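Local coordinates for aryl acylamidase (bacterium CSBL00001, PDB 4YJ6), which probably hydrolyses the amide bond of aryl acylamides, as a member of the amidase signature family of enzymes, at residues A[183-194]-A[428-437]; A[436-446]-A[457-467]. All blocks are in the same frame, centred on the assembly; numbering follows the deposited sequence.

Contact 1: A[183-194]-A[428-437]; sequences DGGGSIRIPAAW and IGWCMTYLTN. With PO4 (phosphate ion), chain B.
Asp-183 and Asn-437 meet with carboxylate and amide nearly coplanar: ND2 of Asn-437 donates to OD1 of Asp-183 over 2.9 Å at 161°, arriving on the anti side of the carboxylate. The syn sides belong to Arg-189, which grips the acid side-on, NH2 to OD1 of Asp-183 at 2.9 Å and NE to OD2 of Asp-183 at 2.9 Å. Each carboxylate oxygen thus takes two good bonds, the second on OD2 coming from the amide N of Ile-188, and the group is locked in rotation. NH1 and NH2 of Arg-189 also reach O of Thr-433, both in weak bonds, while CB of Thr-433 sits over one face of the guanidinium. OG1 of Thr-433, placed between its own backbone N and carbonyl carbon (chi1 43°), donates to O of Gly-185 at 2.9 Å, in the carbonyl plane and on a lone pair. A CB on Gly-186 would run into that same OG1. Beyond this polar knot, CD1 of Ile-190 presses on SG of Cys-431 at 3.6 Å, and the six-membered rings of Trp-194 and Trp-430 lie near parallel (3°) but slid apart, centroids 5.0 Å from each other. Their NE1 atoms bond outside the contact, to the carbonyls of Cys-402 and Pro-426 respectively. On the same loop as Asp-183 a phosphate ion, probably from the crystallisation liquor, has its O3 held by OG of Ser-187 at 2.6 Å and by N of Gly-184 at 2.8 Å, with Gly-185 N as a further donor and Ser-163 OG also hydrogen-bonded to the ion. This glycine-rich loop with its serine fits the signature loop of the amidase family, where such backbone amides form the oxyanion hole, and the anion's position is consistent with that site.

Contact 2: A[436-446]-A[457-467]; sequences TNFSGHPSASV and GMLIIGDRQAD
Val-446 and Met-458, a selenomethionine, pair in the antiparallel beta hairpin of strands 443-451 and 454-462. Here the packing is tight: N of Val-446 donates to O of Met-458 at 2.8 Å and 170°, the reverse bond closes the pair, and Ala-444 with Ile-460 repeats the pattern. The Val-446 and Met-458 side chains run side by side, CG2 of Val-446 only 3.5 Å from CE of Met-458, closer than ordinary van der Waals contact. Helix 467-480 packs on this face, touching all four residues. Beyond Gly-462 the strands give way to a looser, partly exposed turn. Arg-464, bent at chi2 (-79°) and chi3 (-63°), lays CG over one face of the His-441 ring in a CH-pi contact, 3.9 Å from its centroid, and carries NH1 in to O of Ser-439 at 2.8 Å, the end of helix 434-439. With an alanine here, that carbonyl would probably lose this donor and the imidazole face its methylene cover. OG of Ser-439 and ND1 of His-441, 2.7 Å apart, share a hydrogen bond that fixes the ring's rotation. On the open side one water donates to O of Gly-440 and accepts from N of Gln-465, each at 2.9 Å.

How the contacts relate
The two contacts follow one another along the chain, contact 1 closing where contact 2 opens, with Thr-436 and Asn-437 of helix 434-439 common to both; their centres lie about 11 Å apart. Contact 1 starts at the end of strand 178-183, outermost in the eight-stranded mixed sheet, whereas contact 2 pairs two adjacent interior strands of that sheet. Between them Arg-189 and helix 190-195, behind the glycine-rich loop, rest on the hairpin: CB of Ala-193 is 3.6 Å from OG of Ser-445, and CD of Arg-189 is 3.7 Å from CD1 of Leu-459. Gln-201 of strand 198-201 bonds Thr-436 and Ser-443, tying helix to strand. The segment that follows the anion-binding glycines is therefore packed against the central strands of the sheet in the amidase fold.

Contact 1: A[183-194]-A[428-437]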
loop_
_atom_site.group_PDB
_atom_site.type_symbol
_atom_site.label_atom_id
_atom_site.label_comp_id
_atom_site.label_asym_id
_atom_site.label_seq_id
_atom_site.Cartn_x
_atom_site.Cartn_y
_atom_site.Cartn_z
ATOM N N ASP A 183 -4.859 -1.445 1.585
ATOM C CA ASP A 183 -4.781 -0.233 2.436
ATOM C C ASP A 183 -6.125 -0.036 3.167
ATOM O O ASP A 183 -7.146 0.232 2.517
ATOM C CB ASP A 183 -4.468 0.932 1.456
ATOM C CG ASP A 183 -4.166 2.276 2.133
ATOM O OD1 ASP A 183 -4.899 2.731 3.033
ATOM O OD2 ASP A 183 -3.165 2.895 1.703
ATOM N N GLY A 184 -6.116 -0.190 4.501
ATOM C CA GLY A 184 -7.289 0.001 5.347
ATOM C C GLY A 184 -6.977 1.111 6.382
ATOM O O GLY A 184 -7.911 1.720 6.909
ATOM N N GLY A 185 -5.692 1.366 6.630
ATOM C CA GLY A 185 -5.265 2.471 7.514
ATOM C C GLY A 185 -4.044 3.160 6.940
ATOM O O GLY A 185 -3.389 3.945 7.603
ATOM N N GLY A 186 -3.737 2.877 5.674
ATOM C CA GLY A 186 -2.604 3.514 5.053
ATOM C C GLY A 186 -1.646 2.578 4.333
ATOM O O GLY A 186 -0.634 3.033 3.821
ATOM N N SER A 187 -1.970 1.296 4.230
ATOM C CA SER A 187 -0.906 0.332 3.963
ATOM C C SER A 187 -0.358 0.191 2.545
ATOM O O SER A 187 0.575 -0.570 2.342
ATOM C CB SER A 187 -1.321 -1.018 4.521
ATOM O OG SER A 187 -1.302 -0.914 5.950
ATOM N N ILE A 188 -0.896 0.918 1.567
ATOM C CA ILE A 188 -0.193 1.092 0.295
ATOM C C ILE A 188 0.894 2.155 0.481
ATOM O O ILE A 188 1.955 2.122 -0.159
ATOM C CB ILE A 188 -1.188 1.573 -0.781
ATOM C CG1 ILE A 188 -2.081 0.396 -1.209
ATOM C CG2 ILE A 188 -0.470 2.149 -2.021
ATOM C CD1 ILE A 188 -3.374 0.893 -1.863
ATOM N N ARG A 189 0.604 3.114 1.357
ATOM C CA ARG A 189 1.354 4.352 1.451
ATOM C C ARG A 189 2.424 4.310 2.547
ATOM O O ARG A 189 3.498 4.902 2.393
ATOM C CB ARG A 189 0.358 5.515 1.743
ATOM C CG ARG A 189 -0.635 5.700 0.568
ATOM C CD ARG A 189 -1.847 6.565 0.957
ATOM N NE ARG A 189 -2.779 5.792 1.778
ATOM C CZ ARG A 189 -3.653 6.362 2.625
ATOM N NH1 ARG A 189 -3.648 7.690 2.823
ATOM N NH2 ARG A 189 -4.498 5.608 3.293
ATOM N N ILE A 190 2.104 3.660 3.658
ATOM C CA ILE A 190 3.015 3.578 4.820
ATOM C C ILE A 190 4.374 2.966 4.431
ATOM O O ILE A 190 5.414 3.605 4.603
ATOM C CB ILE A 190 2.377 2.749 5.940
ATOM C CG1 ILE A 190 1.148 3.473 6.512
ATOM C CG2 ILE A 190 3.375 2.488 7.072
ATOM C CD1 ILE A 190 0.179 2.507 7.207
ATOM N N PRO A 191 4.373 1.766 3.824
ATOM C CA PRO A 191 5.684 1.196 3.502
ATOM C C PRO A 191 6.331 1.891 2.328
ATOM O O PRO A 191 7.572 1.864 2.236
ATOM C CB PRO A 191 5.355 -0.281 3.194
ATOM C CG PRO A 191 3.924 -0.230 2.701
ATOM C CD PRO A 191 3.276 0.822 3.568
ATOM N N ALA A 192 5.540 2.489 1.426
ATOM C CA ALA A 192 6.144 3.283 0.357
ATOM C C ALA A 192 6.989 4.429 0.973
ATOM O O ALA A 192 8.135 4.663 0.568
ATOM C CB ALA A 192 5.049 3.867 -0.549
ATOM N N ALA A 193 6.396 5.134 1.945
ATOM C CA ALA A 193 7.061 6.277 2.606
ATOM C C ALA A 193 8.394 5.825 3.211
ATOM O O ALA A 193 9.411 6.515 3.091
ATOM C CB ALA A 193 6.152 6.840 3.707
ATOM N N TRP A 194 8.390 4.687 3.897
ATOM C CA TRP A 194 9.647 4.231 4.515
ATOM C C TRP A 194 10.661 3.615 3.546
ATOM O O TRP A 194 11.752 3.280 3.978
ATOM C CB TRP A 194 9.346 3.208 5.613
ATOM C CG TRP A 194 8.909 3.811 6.929
ATOM C CD1 TRP A 194 8.718 5.143 7.210
ATOM C CD2 TRP A 194 8.614 3.099 8.139
ATOM N NE1 TRP A 194 8.323 5.289 8.523
ATOM C CE2 TRP A 194 8.263 4.065 9.118
ATOM C CE3 TRP A 194 8.644 1.743 8.502
ATOM C CZ2 TRP A 194 7.908 3.717 10.420
ATOM C CZ3 TRP A 194 8.291 1.391 9.807
ATOM C CH2 TRP A 194 7.917 2.384 10.745
ATOM N N ILE A 428 -0.832 1.781 14.832
ATOM C CA ILE A 428 -1.345 2.559 13.717
ATOM C C ILE A 428 -1.363 4.065 13.998
ATOM O O ILE A 428 -1.641 4.864 13.111
ATOM C CB ILE A 428 -2.787 2.096 13.371
ATOM C CG1 ILE A 428 -3.189 2.462 11.940
ATOM C CG2 ILE A 428 -3.794 2.718 14.328
ATOM C CD1 ILE A 428 -2.396 1.688 10.856
ATOM N N GLY A 429 -1.093 4.470 15.232
ATOM C CA GLY A 429 -1.313 5.880 15.592
ATOM C C GLY A 429 -0.494 6.900 14.827
ATOM O O GLY A 429 -0.941 8.054 14.643
ATOM N N TRP A 430 0.733 6.508 14.460
ATOM C CA TRP A 430 1.647 7.379 13.721
ATOM C C TRP A 430 1.405 7.287 12.191
ATOM O O TRP A 430 2.062 7.974 11.398
ATOM C CB TRP A 430 3.105 6.974 14.057
ATOM C CG TRP A 430 3.270 5.456 13.989
ATOM C CD1 TRP A 430 2.993 4.557 14.976
ATOM C CD2 TRP A 430 3.682 4.685 12.849
ATOM N NE1 TRP A 430 3.204 3.270 14.518
ATOM C CE2 TRP A 430 3.653 3.331 13.224
ATOM C CE3 TRP A 430 4.104 5.018 11.555
ATOM C CZ2 TRP A 430 3.987 2.287 12.327
ATOM C CZ3 TRP A 430 4.453 4.001 10.677
ATOM C CH2 TRP A 430 4.410 2.657 11.074
ATOM N N CYS A 431 0.475 6.427 11.779
ATOM C CA CYS A 431 0.177 6.277 10.352
ATOM C C CYS A 431 -0.935 7.260 9.980
ATOM O O CYS A 431 -2.109 6.861 9.868
ATOM C CB CYS A 431 -0.281 4.840 10.031
ATOM S SG CYS A 431 0.913 3.581 10.615
HETATM N N MSE A 432 -0.560 8.525 9.772
HETATM C CA MSE A 432 -1.518 9.617 9.582
HETATM C C MSE A 432 -2.368 9.435 8.338
HETATM O O MSE A 432 -3.420 10.046 8.213
HETATM C CB MSE A 432 -0.755 10.937 9.563
HETATM C CG MSE A 432 0.040 11.041 10.826
HETATM SE SE MSE A 432 0.686 12.874 10.918
HETATM C CE MSE A 432 2.114 12.827 9.613
ATOM N N THR A 433 -1.874 8.576 7.443
ATOM C CA THR A 433 -2.627 8.070 6.286
ATOM C C THR A 433 -4.047 7.590 6.599
ATOM O O THR A 433 -4.905 7.598 5.694
ATOM C CB THR A 433 -1.878 6.832 5.735
ATOM O OG1 THR A 433 -1.449 6.002 6.822
ATOM C CG2 THR A 433 -0.617 7.294 5.024
ATOM N N TYR A 434 -4.311 7.129 7.830
ATOM C CA TYR A 434 -5.619 6.497 8.062
ATOM C C TYR A 434 -6.769 7.495 7.886
ATOM O O TYR A 434 -7.932 7.056 7.748
ATOM C CB TYR A 434 -5.733 5.760 9.422
ATOM C CG TYR A 434 -5.663 6.625 10.680
ATOM C CD1 TYR A 434 -6.691 7.525 11.000
ATOM C CD2 TYR A 434 -4.607 6.482 11.576
ATOM C CE1 TYR A 434 -6.627 8.305 12.164
ATOM C CE2 TYR A 434 -4.533 7.246 12.730
ATOM C CZ TYR A 434 -5.543 8.153 13.021
ATOM O OH TYR A 434 -5.472 8.911 14.184
ATOM N N LEU A 435 -6.481 8.797 7.902
ATOM C CA LEU A 435 -7.572 9.771 7.703
ATOM C C LEU A 435 -8.307 9.529 6.371
ATOM O O LEU A 435 -9.512 9.741 6.308
ATOM C CB LEU A 435 -7.075 11.205 7.758
ATOM C CG LEU A 435 -6.456 11.592 9.094
ATOM C CD1 LEU A 435 -5.888 13.036 8.991
ATOM C CD2 LEU A 435 -7.473 11.487 10.209
ATOM N N THR A 436 -7.605 9.112 5.301
ATOM C CA THR A 436 -8.313 8.924 4.022
ATOM C C THR A 436 -9.004 7.565 3.955
ATOM O O THR A 436 -9.843 7.343 3.089
ATOM C CB THR A 436 -7.381 9.041 2.800
ATOM O OG1 THR A 436 -6.436 7.973 2.824
ATOM C CG2 THR A 436 -6.626 10.377 2.832
ATOM N N ASN A 437 -8.683 6.649 4.861
ATOM C CA ASN A 437 -9.534 5.459 5.003
ATOM C C ASN A 437 -10.843 5.831 5.709
ATOM O O ASN A 437 -11.849 5.185 5.525
ATOM C CB ASN A 437 -8.806 4.342 5.764
ATOM C CG ASN A 437 -7.517 3.961 5.083
ATOM O OD1 ASN A 437 -6.465 4.489 5.427
ATOM N ND2 ASN A 437 -7.590 3.067 4.095
HETATM P P PO4 B . -4.221 -2.046 6.809
HETATM O O1 PO4 B . -3.570 -1.930 8.201
HETATM O O2 PO4 B . -5.700 -2.147 7.092
HETATM O O3 PO4 B . -3.895 -0.804 6.055
HETATM O O4 PO4 B . -3.776 -3.283 6.067
#

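Contact 2: A[436-446]-A[457-467]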
loop_
_atom_site.group_PDB
_atom_site.type_symbol
_atom_site.label_atom_id
_atom_site.label_comp_id
_atom_site.label_asym_id
_atom_site.label_seq_id
_atom_site.Cartn_x
_atom_site.Cartn_y
_atom_site.Cartn_z
ATOM N N THR A 436 -7.605 9.112 5.301
ATOM C CA THR A 436 -8.313 8.924 4.022
ATOM C C THR A 436 -9.004 7.565 3.955
ATOM O O THR A 436 -9.843 7.343 3.089
ATOM C CB THR A 436 -7.381 9.041 2.800
ATOM O OG1 THR A 436 -6.436 7.973 2.824
ATOM C CG2 THR A 436 -6.626 10.377 2.832
ATOM N N ASN A 437 -8.683 6.649 4.861
ATOM C CA ASN A 437 -9.534 5.459 5.003
ATOM C C ASN A 437 -10.843 5.831 5.709
ATOM O O ASN A 437 -11.849 5.185 5.525
ATOM C CB ASN A 437 -8.806 4.342 5.764
ATOM C CG ASN A 437 -7.517 3.961 5.083
ATOM O OD1 ASN A 437 -6.465 4.489 5.427
ATOM N ND2 ASN A 437 -7.590 3.067 4.095
ATOM N N PHE A 438 -10.823 6.876 6.539
ATOM C CA PHE A 438 -12.098 7.420 7.015
ATOM C C PHE A 438 -12.831 8.178 5.909
ATOM O O PHE A 438 -14.054 8.061 5.779
ATOM C CB PHE A 438 -11.871 8.435 8.145
ATOM C CG PHE A 438 -11.457 7.817 9.448
ATOM C CD1 PHE A 438 -11.724 6.489 9.739
ATOM C CD2 PHE A 438 -10.867 8.618 10.420
ATOM C CE1 PHE A 438 -11.342 5.946 11.005
ATOM C CE2 PHE A 438 -10.510 8.099 11.662
ATOM C CZ PHE A 438 -10.751 6.774 11.957
ATOM N N SER A 439 -12.096 8.953 5.102
ATOM C CA SER A 439 -12.749 9.946 4.256
ATOM C C SER A 439 -12.967 9.617 2.784
ATOM O O SER A 439 -13.875 10.201 2.171
ATOM C CB SER A 439 -11.999 11.292 4.354
ATOM O OG SER A 439 -10.782 11.243 3.617
ATOM N N GLY A 440 -12.149 8.706 2.231
ATOM C CA GLY A 440 -12.391 8.175 0.896
ATOM C C GLY A 440 -11.619 8.902 -0.199
ATOM O O GLY A 440 -11.676 8.520 -1.353
ATOM N N HIS A 441 -10.875 9.937 0.163
ATOM C CA HIS A 441 -10.109 10.733 -0.815
ATOM C C HIS A 441 -8.937 9.963 -1.360
ATOM O O HIS A 441 -8.321 9.219 -0.627
ATOM C CB HIS A 441 -9.565 11.986 -0.097
ATOM C CG HIS A 441 -10.642 12.908 0.348
ATOM N ND1 HIS A 441 -11.470 12.634 1.425
ATOM C CD2 HIS A 441 -11.074 14.082 -0.174
ATOM C CE1 HIS A 441 -12.354 13.603 1.538
ATOM N NE2 HIS A 441 -12.147 14.488 0.575
ATOM N N PRO A 442 -8.616 10.146 -2.644
ATOM C CA PRO A 442 -7.416 9.531 -3.214
ATOM C C PRO A 442 -6.145 10.202 -2.635
ATOM O O PRO A 442 -6.185 11.407 -2.411
ATOM C CB PRO A 442 -7.538 9.867 -4.701
ATOM C CG PRO A 442 -8.294 11.227 -4.744
ATOM C CD PRO A 442 -9.325 11.026 -3.605
ATOM N N SER A 443 -5.058 9.461 -2.444
ATOM C CA SER A 443 -3.819 10.081 -2.014
ATOM C C SER A 443 -2.648 9.211 -2.446
ATOM O O SER A 443 -2.818 8.017 -2.690
ATOM C CB SER A 443 -3.803 10.274 -0.481
ATOM O OG SER A 443 -3.764 9.030 0.219
ATOM N N ALA A 444 -1.464 9.807 -2.521
ATOM C CA ALA A 444 -0.288 9.014 -2.862
ATOM C C ALA A 444 0.867 9.474 -1.997
ATOM O O ALA A 444 1.000 10.656 -1.726
ATOM C CB ALA A 444 0.058 9.184 -4.350
ATOM N N SER A 445 1.693 8.529 -1.571
ATOM C CA SER A 445 2.924 8.881 -0.879
ATOM C C SER A 445 4.036 9.055 -1.921
ATOM O O SER A 445 4.343 8.118 -2.655
ATOM C CB SER A 445 3.322 7.828 0.143
ATOM O OG SER A 445 4.503 8.271 0.835
ATOM N N VAL A 446 4.633 10.250 -1.958
ATOM C CA VAL A 446 5.783 10.542 -2.819
ATOM C C VAL A 446 7.074 10.640 -1.991
ATOM O O VAL A 446 7.113 11.308 -0.958
ATOM C CB VAL A 446 5.632 11.871 -3.642
ATOM C CG1 VAL A 446 4.488 11.737 -4.645
ATOM C CG2 VAL A 446 5.376 13.107 -2.754
ATOM N N GLY A 457 8.251 10.018 3.425
ATOM C CA GLY A 457 7.328 10.393 2.379
ATOM C C GLY A 457 6.462 11.610 2.643
ATOM O O GLY A 457 6.193 11.989 3.796
HETATM N N MSE A 458 6.031 12.234 1.550
HETATM C CA MSE A 458 4.999 13.261 1.628
HETATM C C MSE A 458 3.709 12.753 0.992
HETATM O O MSE A 458 3.746 12.129 -0.063
HETATM C CB MSE A 458 5.448 14.495 0.866
HETATM C CG MSE A 458 4.296 15.419 0.626
HETATM SE SE MSE A 458 5.065 17.077 -0.070
HETATM C CE MSE A 458 5.420 16.480 -1.838
ATOM N N LEU A 459 2.577 12.979 1.660
ATOM C CA LEU A 459 1.291 12.528 1.116
ATOM C C LEU A 459 0.665 13.662 0.334
ATOM O O LEU A 459 0.595 14.796 0.807
ATOM C CB LEU A 459 0.354 12.145 2.264
ATOM C CG LEU A 459 -0.884 11.355 1.788
ATOM C CD1 LEU A 459 -0.409 9.972 1.278
ATOM C CD2 LEU A 459 -1.875 11.172 2.940
ATOM N N ILE A 460 0.247 13.359 -0.890
ATOM C CA ILE A 460 -0.527 14.278 -1.691
ATOM C C ILE A 460 -1.962 13.777 -1.712
ATOM O O ILE A 460 -2.213 12.649 -2.158
ATOM C CB ILE A 460 0.021 14.282 -3.137
ATOM C CG1 ILE A 460 1.505 14.696 -3.140
ATOM C CG2 ILE A 460 -0.855 15.165 -4.084
ATOM C CD1 ILE A 460 2.153 14.721 -4.553
ATOM N N ILE A 461 -2.895 14.593 -1.227
ATOM C CA ILE A 461 -4.299 14.187 -1.176
ATOM C C ILE A 461 -5.115 15.014 -2.172
ATOM O O ILE A 461 -4.966 16.259 -2.221
ATOM C CB ILE A 461 -4.876 14.413 0.257
ATOM C CG1 ILE A 461 -3.990 13.738 1.325
ATOM C CG2 ILE A 461 -6.345 13.899 0.326
ATOM C CD1 ILE A 461 -4.501 13.973 2.818
ATOM N N GLY A 462 -5.982 14.353 -2.957
ATOM C CA GLY A 462 -6.897 15.081 -3.820
ATOM C C GLY A 462 -8.308 15.078 -3.294
ATOM O O GLY A 462 -8.633 14.367 -2.336
ATOM N N ASP A 463 -9.152 15.885 -3.937
ATOM C CA ASP A 463 -10.588 15.909 -3.641
ATOM C C ASP A 463 -11.148 14.529 -3.967
ATOM O O ASP A 463 -10.507 13.729 -4.661
ATOM C CB ASP A 463 -11.245 16.957 -4.547
ATOM C CG ASP A 463 -12.658 17.315 -4.151
ATOM O OD1 ASP A 463 -13.154 16.926 -3.077
ATOM O OD2 ASP A 463 -13.272 18.063 -4.949
ATOM N N ARG A 464 -12.341 14.243 -3.455
ATOM C CA ARG A 464 -12.985 12.976 -3.847
ATOM C C ARG A 464 -12.967 12.805 -5.355
ATOM O O ARG A 464 -13.322 13.707 -6.101
ATOM C CB ARG A 464 -14.433 12.912 -3.294
ATOM C CG ARG A 464 -14.498 12.785 -1.741
ATOM C CD ARG A 464 -14.229 11.336 -1.195
ATOM N NE ARG A 464 -15.250 10.429 -1.661
ATOM C CZ ARG A 464 -16.037 9.640 -0.933
ATOM N NH1 ARG A 464 -15.953 9.456 0.404
ATOM N NH2 ARG A 464 -16.894 8.939 -1.601
ATOM N N GLN A 465 -12.552 11.608 -5.799
ATOM C CA GLN A 465 -12.510 11.225 -7.225
ATOM C C GLN A 465 -11.504 11.999 -8.076
ATOM O O GLN A 465 -11.502 11.865 -9.307
ATOM C CB GLN A 465 -13.917 11.201 -7.849
ATOM C CG GLN A 465 -14.647 9.893 -7.449
ATOM C CD GLN A 465 -16.139 10.003 -7.654
ATOM O OE1 GLN A 465 -16.644 9.811 -8.754
ATOM N NE2 GLN A 465 -16.853 10.359 -6.606
ATOM N N ALA A 466 -10.615 12.759 -7.428
ATOM C CA ALA A 466 -9.615 13.511 -8.178
ATOM C C ALA A 466 -8.290 12.751 -8.282
ATOM O O ALA A 466 -7.200 13.298 -8.075
ATOM C CB ALA A 466 -9.407 14.931 -7.550
ATOM N N ASP A 467 -8.373 11.476 -8.640
ATOM C CA ASP A 467 -7.173 10.672 -8.821
ATOM C C ASP A 467 -6.199 11.300 -9.809
ATOM O O ASP A 467 -4.983 11.252 -9.598
ATOM C CB ASP A 467 -7.542 9.292 -9.370
ATOM C CG ASP A 467 -8.500 8.533 -8.468
ATOM O OD1 ASP A 467 -9.658 8.979 -8.373
ATOM O OD2 ASP A 467 -8.062 7.546 -7.835
HETATM O O HOH W 1 -12.944 9.711 -3.683
#